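Local coordinates for tryptophan--tRNA ligase (Campylobacter jejuni subsp. jejuni, PDB 3TZL), which probably catalyses the ATP-dependent attachment of tryptophan to tRNA(Trp), as a homodimeric class I aminoacyl-tRNA synthetase, at residues B[136-150]-B[169-181]. Numbering follows the deposited sequence.
Sequences LLFDTRIVPVGKDQI and EIFTLPEARVNEE. With TRP (tryptophan), chain J.
Strands 142-144 and 175-177 pair in parallel in a beta-alpha-beta unit of the class I catalytic domain; Val-143 and Gln-149 line part of the tryptophan pocket. Val-143 is gripped through both backbone polar atoms: N donates to Glu-175 O (2.8 Å, 165° at the hydrogen) and O accepts from Arg-177 N. Bonds from Glu-175 N to Arg-141 O and from Val-145 N to Arg-177 O complete the pairing. On one face, CG1 of Ile-142 turns beside the backbone N (chi1 -57°), leaving CG2 3.7 Å from Arg-177 CB and over one face of that guanidinium, toward its rim. On the other, Ala-176 CB meets Val-145 CG2 and Ile-150 CD1; Val-143 CG1 reaches the bound tryptophan's CZ3 (3.5 Å). Gln-149 OE1 accepts from the ligand's N (3.0 Å).

Before the strands, Thr-172 OG1 donates to Asp-139 OD1 (2.9 Å), on its anti side. Leu-136 CB sits over one Phe-171 ring face, 3.8 Å from the centroid. One water joins Leu-136 O to Thr-172 N; another lies within reach of Thr-140 O and Thr-172 O. Lys-312 of helix 291-320 salt-bridges Asp-139 OD2. Helix 150-167 makes the crossover, and strand 5-10 bonds to the backbone of Arg-141 and Ile-142.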
loop_
_atom_site.group_PDB
_atom_site.type_symbol
_atom_site.label_atom_id
_atom_site.label_comp_id
_atom_site.label_asym_id
_atom_site.label_seq_id
_atom_site.Cartn_x
_atom_site.Cartn_y
_atom_site.Cartn_z
ATOM N N LEU B 136 -0.363 9.567 10.914
ATOM C CA LEU B 136 -0.880 10.806 10.315
ATOM C C LEU B 136 -2.376 10.786 10.058
ATOM O O LEU B 136 -3.030 11.823 10.125
ATOM C CB LEU B 136 -0.156 11.125 8.997
ATOM C CG LEU B 136 1.356 11.313 9.083
ATOM C CD1 LEU B 136 1.984 11.678 7.737
ATOM C CD2 LEU B 136 1.697 12.346 10.126
ATOM N N LEU B 137 -2.901 9.618 9.708
ATOM C CA LEU B 137 -4.338 9.450 9.448
ATOM C C LEU B 137 -5.197 9.986 10.601
ATOM O O LEU B 137 -6.232 10.601 10.365
ATOM C CB LEU B 137 -4.669 7.973 9.171
ATOM C CG LEU B 137 -6.100 7.540 8.798
ATOM C CD1 LEU B 137 -6.656 8.269 7.557
ATOM C CD2 LEU B 137 -6.143 6.044 8.583
ATOM N N PHE B 138 -4.727 9.816 11.835
ATOM C CA PHE B 138 -5.506 10.180 13.028
ATOM C C PHE B 138 -5.117 11.471 13.740
ATOM O O PHE B 138 -5.560 11.709 14.855
ATOM C CB PHE B 138 -5.503 9.005 14.005
ATOM C CG PHE B 138 -6.027 7.752 13.387
ATOM C CD1 PHE B 138 -7.388 7.566 13.228
ATOM C CD2 PHE B 138 -5.169 6.797 12.908
ATOM C CE1 PHE B 138 -7.879 6.435 12.629
ATOM C CE2 PHE B 138 -5.656 5.661 12.289
ATOM C CZ PHE B 138 -7.015 5.483 12.144
ATOM N N ASP B 139 -4.323 12.310 13.076
ATOM C CA ASP B 139 -3.821 13.544 13.665
ATOM C C ASP B 139 -3.143 13.341 15.026
ATOM O O ASP B 139 -3.304 14.157 15.930
ATOM C CB ASP B 139 -4.917 14.613 13.767
ATOM C CG ASP B 139 -5.209 15.272 12.427
ATOM O OD1 ASP B 139 -4.412 16.133 11.990
ATOM O OD2 ASP B 139 -6.231 14.921 11.807
ATOM N N THR B 140 -2.379 12.258 15.135
ATOM C CA THR B 140 -1.612 11.944 16.330
ATOM C C THR B 140 -0.679 13.074 16.734
ATOM O O THR B 140 0.075 13.582 15.911
ATOM C CB THR B 140 -0.743 10.717 16.077
ATOM O OG1 THR B 140 -1.568 9.642 15.630
ATOM C CG2 THR B 140 -0.007 10.314 17.357
ATOM N N ARG B 141 -0.733 13.477 17.999
ATOM C CA ARG B 141 0.251 14.417 18.534
ATOM C C ARG B 141 1.455 13.696 19.146
ATOM O O ARG B 141 2.581 14.165 19.040
ATOM C CB ARG B 141 -0.384 15.332 19.580
ATOM C CG ARG B 141 -1.365 16.328 19.006
ATOM C CD ARG B 141 -0.670 17.636 18.732
ATOM N NE ARG B 141 -0.344 18.309 19.982
ATOM C CZ ARG B 141 0.070 19.568 20.074
ATOM N NH1 ARG B 141 0.334 20.094 21.269
ATOM N NH2 ARG B 141 0.216 20.303 18.973
ATOM N N ILE B 142 1.201 12.554 19.782
ATOM C CA ILE B 142 2.188 11.882 20.618
ATOM C C ILE B 142 2.185 10.403 20.291
ATOM O O ILE B 142 1.134 9.754 20.308
ATOM C CB ILE B 142 1.833 12.016 22.116
ATOM C CG1 ILE B 142 1.710 13.479 22.537
ATOM C CG2 ILE B 142 2.846 11.309 22.983
ATOM C CD1 ILE B 142 3.019 14.226 22.633
ATOM N N VAL B 143 3.361 9.867 19.989
ATOM C CA VAL B 143 3.494 8.448 19.704
ATOM C C VAL B 143 4.431 7.844 20.753
ATOM O O VAL B 143 5.641 8.081 20.714
ATOM C CB VAL B 143 4.050 8.213 18.275
ATOM C CG1 VAL B 143 4.053 6.742 17.922
ATOM C CG2 VAL B 143 3.239 8.985 17.239
ATOM N N PRO B 144 3.875 7.085 21.716
ATOM C CA PRO B 144 4.728 6.440 22.725
ATOM C C PRO B 144 5.467 5.261 22.117
ATOM O O PRO B 144 4.812 4.319 21.685
ATOM C CB PRO B 144 3.728 5.921 23.769
ATOM C CG PRO B 144 2.408 6.514 23.413
ATOM C CD PRO B 144 2.450 6.803 21.941
ATOM N N VAL B 145 6.795 5.323 22.104
ATOM C CA VAL B 145 7.636 4.354 21.456
ATOM C C VAL B 145 8.926 4.032 22.198
ATOM O O VAL B 145 9.410 4.798 22.981
ATOM C CB VAL B 145 8.095 4.883 20.141
ATOM C CG1 VAL B 145 6.989 4.902 19.178
ATOM C CG2 VAL B 145 8.622 6.231 20.325
ATOM N N GLY B 146 9.494 2.883 21.878
ATOM C CA GLY B 146 10.815 2.526 22.331
ATOM C C GLY B 146 11.875 3.163 21.460
ATOM O O GLY B 146 11.671 3.348 20.288
ATOM N N LYS B 147 13.008 3.498 22.041
ATOM C CA LYS B 147 14.100 4.090 21.299
ATOM C C LYS B 147 14.192 3.508 19.926
ATOM O O LYS B 147 14.493 4.186 18.999
ATOM C CB LYS B 147 15.416 3.837 22.018
ATOM C CG LYS B 147 15.548 4.551 23.332
ATOM C CD LYS B 147 16.995 4.585 23.817
ATOM C CE LYS B 147 17.128 4.033 25.225
ATOM N NZ LYS B 147 18.157 4.780 25.975
ATOM N N ASP B 148 13.979 2.215 19.847
ATOM C CA ASP B 148 13.748 1.475 18.635
ATOM C C ASP B 148 13.021 2.259 17.537
ATOM O O ASP B 148 13.410 2.232 16.389
ATOM C CB ASP B 148 12.838 0.314 19.022
ATOM C CG ASP B 148 13.301 -0.993 18.492
ATOM O OD1 ASP B 148 14.457 -1.343 18.733
ATOM O OD2 ASP B 148 12.508 -1.687 17.843
ATOM N N GLN B 149 11.954 2.939 17.916
ATOM C CA GLN B 149 10.982 3.458 16.989
ATOM C C GLN B 149 11.087 4.945 16.794
ATOM O O GLN B 149 10.312 5.515 16.086
ATOM C CB GLN B 149 9.570 3.121 17.473
ATOM C CG GLN B 149 9.245 1.653 17.596
ATOM C CD GLN B 149 9.414 0.901 16.303
ATOM O OE1 GLN B 149 8.690 1.109 15.339
ATOM N NE2 GLN B 149 10.361 0.020 16.278
ATOM N N ILE B 150 12.041 5.579 17.436
ATOM C CA ILE B 150 12.103 7.038 17.356
ATOM C C ILE B 150 12.297 7.518 15.928
ATOM O O ILE B 150 11.651 8.462 15.477
ATOM C CB ILE B 150 13.248 7.632 18.190
ATOM C CG1 ILE B 150 13.160 7.168 19.638
ATOM C CG2 ILE B 150 13.210 9.156 18.127
ATOM C CD1 ILE B 150 11.866 7.503 20.280
ATOM N N GLU B 169 -2.440 22.899 5.389
ATOM C CA GLU B 169 -2.513 22.290 6.712
ATOM C C GLU B 169 -3.262 20.972 6.650
ATOM O O GLU B 169 -4.457 20.903 6.932
ATOM C CB GLU B 169 -3.215 23.221 7.703
ATOM C CG GLU B 169 -2.391 24.420 8.164
ATOM C CD GLU B 169 -3.238 25.461 8.896
ATOM O OE1 GLU B 169 -4.387 25.140 9.283
ATOM O OE2 GLU B 169 -2.760 26.603 9.076
ATOM N N ILE B 170 -2.560 19.916 6.287
ATOM C CA ILE B 170 -3.212 18.629 6.162
ATOM C C ILE B 170 -2.993 17.816 7.437
ATOM O O ILE B 170 -3.933 17.246 7.993
ATOM C CB ILE B 170 -2.684 17.822 4.960
ATOM C CG1 ILE B 170 -2.816 18.609 3.658
ATOM C CG2 ILE B 170 -3.431 16.526 4.846
ATOM C CD1 ILE B 170 -4.209 19.175 3.415
ATOM N N PHE B 171 -1.744 17.763 7.890
ATOM C CA PHE B 171 -1.365 16.862 8.980
ATOM C C PHE B 171 -0.829 17.558 10.205
ATOM O O PHE B 171 -0.122 18.561 10.114
ATOM C CB PHE B 171 -0.307 15.865 8.510
ATOM C CG PHE B 171 -0.826 14.865 7.548
ATOM C CD1 PHE B 171 -1.960 14.139 7.843
ATOM C CD2 PHE B 171 -0.174 14.643 6.338
ATOM C CE1 PHE B 171 -2.449 13.217 6.944
ATOM C CE2 PHE B 171 -0.655 13.723 5.437
ATOM C CZ PHE B 171 -1.794 13.012 5.731
ATOM N N THR B 172 -1.145 16.993 11.360
ATOM C CA THR B 172 -0.529 17.433 12.590
ATOM C C THR B 172 0.875 16.828 12.635
ATOM O O THR B 172 1.072 15.703 12.194
ATOM C CB THR B 172 -1.348 16.942 13.782
ATOM O OG1 THR B 172 -2.631 17.574 13.749
ATOM C CG2 THR B 172 -0.643 17.263 15.103
ATOM N N LEU B 173 1.853 17.569 13.141
ATOM C CA LEU B 173 3.198 17.022 13.287
ATOM C C LEU B 173 3.292 16.191 14.559
ATOM O O LEU B 173 3.121 16.707 15.651
ATOM C CB LEU B 173 4.233 18.149 13.326
ATOM C CG LEU B 173 4.274 19.037 12.083
ATOM C CD1 LEU B 173 5.399 20.088 12.214
ATOM C CD2 LEU B 173 4.412 18.211 10.800
ATOM N N PRO B 174 3.560 14.893 14.422
ATOM C CA PRO B 174 3.635 14.013 15.591
ATOM C C PRO B 174 4.986 14.065 16.293
ATOM O O PRO B 174 5.978 14.486 15.704
ATOM C CB PRO B 174 3.447 12.635 14.973
ATOM C CG PRO B 174 4.085 12.784 13.599
ATOM C CD PRO B 174 3.689 14.147 13.153
ATOM N N GLU B 175 5.014 13.623 17.547
ATOM C CA GLU B 175 6.228 13.610 18.355
ATOM C C GLU B 175 6.352 12.282 19.066
ATOM O O GLU B 175 5.364 11.755 19.595
ATOM C CB GLU B 175 6.170 14.690 19.429
ATOM C CG GLU B 175 6.566 16.079 18.980
ATOM C CD GLU B 175 7.074 16.904 20.137
ATOM O OE1 GLU B 175 7.714 16.319 21.042
ATOM O OE2 GLU B 175 6.824 18.129 20.150
ATOM N N ALA B 176 7.561 11.742 19.106
ATOM C CA ALA B 176 7.768 10.516 19.848
ATOM C C ALA B 176 7.781 10.854 21.324
ATOM O O ALA B 176 8.201 11.940 21.716
ATOM C CB ALA B 176 9.066 9.866 19.452
ATOM N N ARG B 177 7.293 9.932 22.140
ATOM C CA ARG B 177 7.494 10.031 23.574
ATOM C C ARG B 177 8.093 8.723 24.044
ATOM O O ARG B 177 7.441 7.676 23.998
ATOM C CB ARG B 177 6.187 10.297 24.308
ATOM C CG ARG B 177 6.334 10.261 25.824
ATOM C CD ARG B 177 5.019 10.587 26.509
ATOM N NE ARG B 177 4.047 9.497 26.439
ATOM C CZ ARG B 177 2.732 9.674 26.563
ATOM N NH1 ARG B 177 1.912 8.631 26.493
ATOM N NH2 ARG B 177 2.230 10.897 26.758
ATOM N N VAL B 178 9.351 8.776 24.461
ATOM C CA VAL B 178 9.976 7.615 25.062
ATOM C C VAL B 178 9.587 7.622 26.528
ATOM O O VAL B 178 9.800 8.612 27.239
ATOM C CB VAL B 178 11.502 7.661 24.947
ATOM C CG1 VAL B 178 12.066 6.245 24.901
ATOM C CG2 VAL B 178 11.919 8.455 23.718
ATOM N N ASN B 179 9.002 6.524 26.978
ATOM C CA ASN B 179 8.543 6.447 28.353
ATOM C C ASN B 179 9.695 6.043 29.260
ATOM O O ASN B 179 10.446 5.120 28.954
ATOM C CB ASN B 179 7.357 5.487 28.466
ATOM C CG ASN B 179 6.296 5.743 27.393
ATOM O OD1 ASN B 179 6.481 5.385 26.224
ATOM N ND2 ASN B 179 5.181 6.361 27.788
ATOM N N GLU B 180 9.838 6.750 30.372
ATOM C CA GLU B 180 11.031 6.619 31.196
ATOM C C GLU B 180 10.701 6.696 32.686
ATOM O O GLU B 180 9.680 7.269 33.076
ATOM C CB GLU B 180 12.042 7.718 30.821
ATOM C CG GLU B 180 11.915 9.026 31.622
ATOM C CD GLU B 180 10.542 9.686 31.513
ATOM O OE1 GLU B 180 9.868 9.510 30.474
ATOM O OE2 GLU B 180 10.137 10.376 32.477
ATOM N N GLU B 181 11.522 6.054 33.511
ATOM C CA GLU B 181 12.424 5.003 33.062
ATOM C C GLU B 181 11.995 3.836 33.925
ATOM O O GLU B 181 12.459 3.678 35.058
ATOM C CB GLU B 181 13.890 5.366 33.310
ATOM C CG GLU B 181 14.899 4.504 32.536
ATOM C CD GLU B 181 15.180 5.024 31.130
ATOM O OE1 GLU B 181 14.226 5.144 30.326
ATOM O OE2 GLU B 181 16.362 5.315 30.833
HETATM N N TRP J . 6.255 -0.409 14.623
HETATM C CA TRP J . 5.629 -0.592 15.936
HETATM C C TRP J . 6.314 -1.705 16.717
HETATM O O TRP J . 6.083 -1.879 17.919
HETATM C CB TRP J . 4.124 -0.885 15.794
HETATM C CG TRP J . 3.395 0.221 15.091
HETATM C CD1 TRP J . 2.846 0.193 13.838
HETATM C CD2 TRP J . 3.186 1.538 15.598
HETATM N NE1 TRP J . 2.286 1.420 13.541
HETATM C CE2 TRP J . 2.491 2.265 14.604
HETATM C CE3 TRP J . 3.519 2.178 16.800
HETATM C CZ2 TRP J . 2.113 3.597 14.785
HETATM C CZ3 TRP J . 3.148 3.506 16.975
HETATM C CH2 TRP J . 2.447 4.196 15.975
HETATM O OXT TRP J . 7.116 -2.446 16.145
HETATM O O HOH W 1 -1.839 14.219 11.319
HETATM O O HOH W 2 0.111 13.241 12.945
#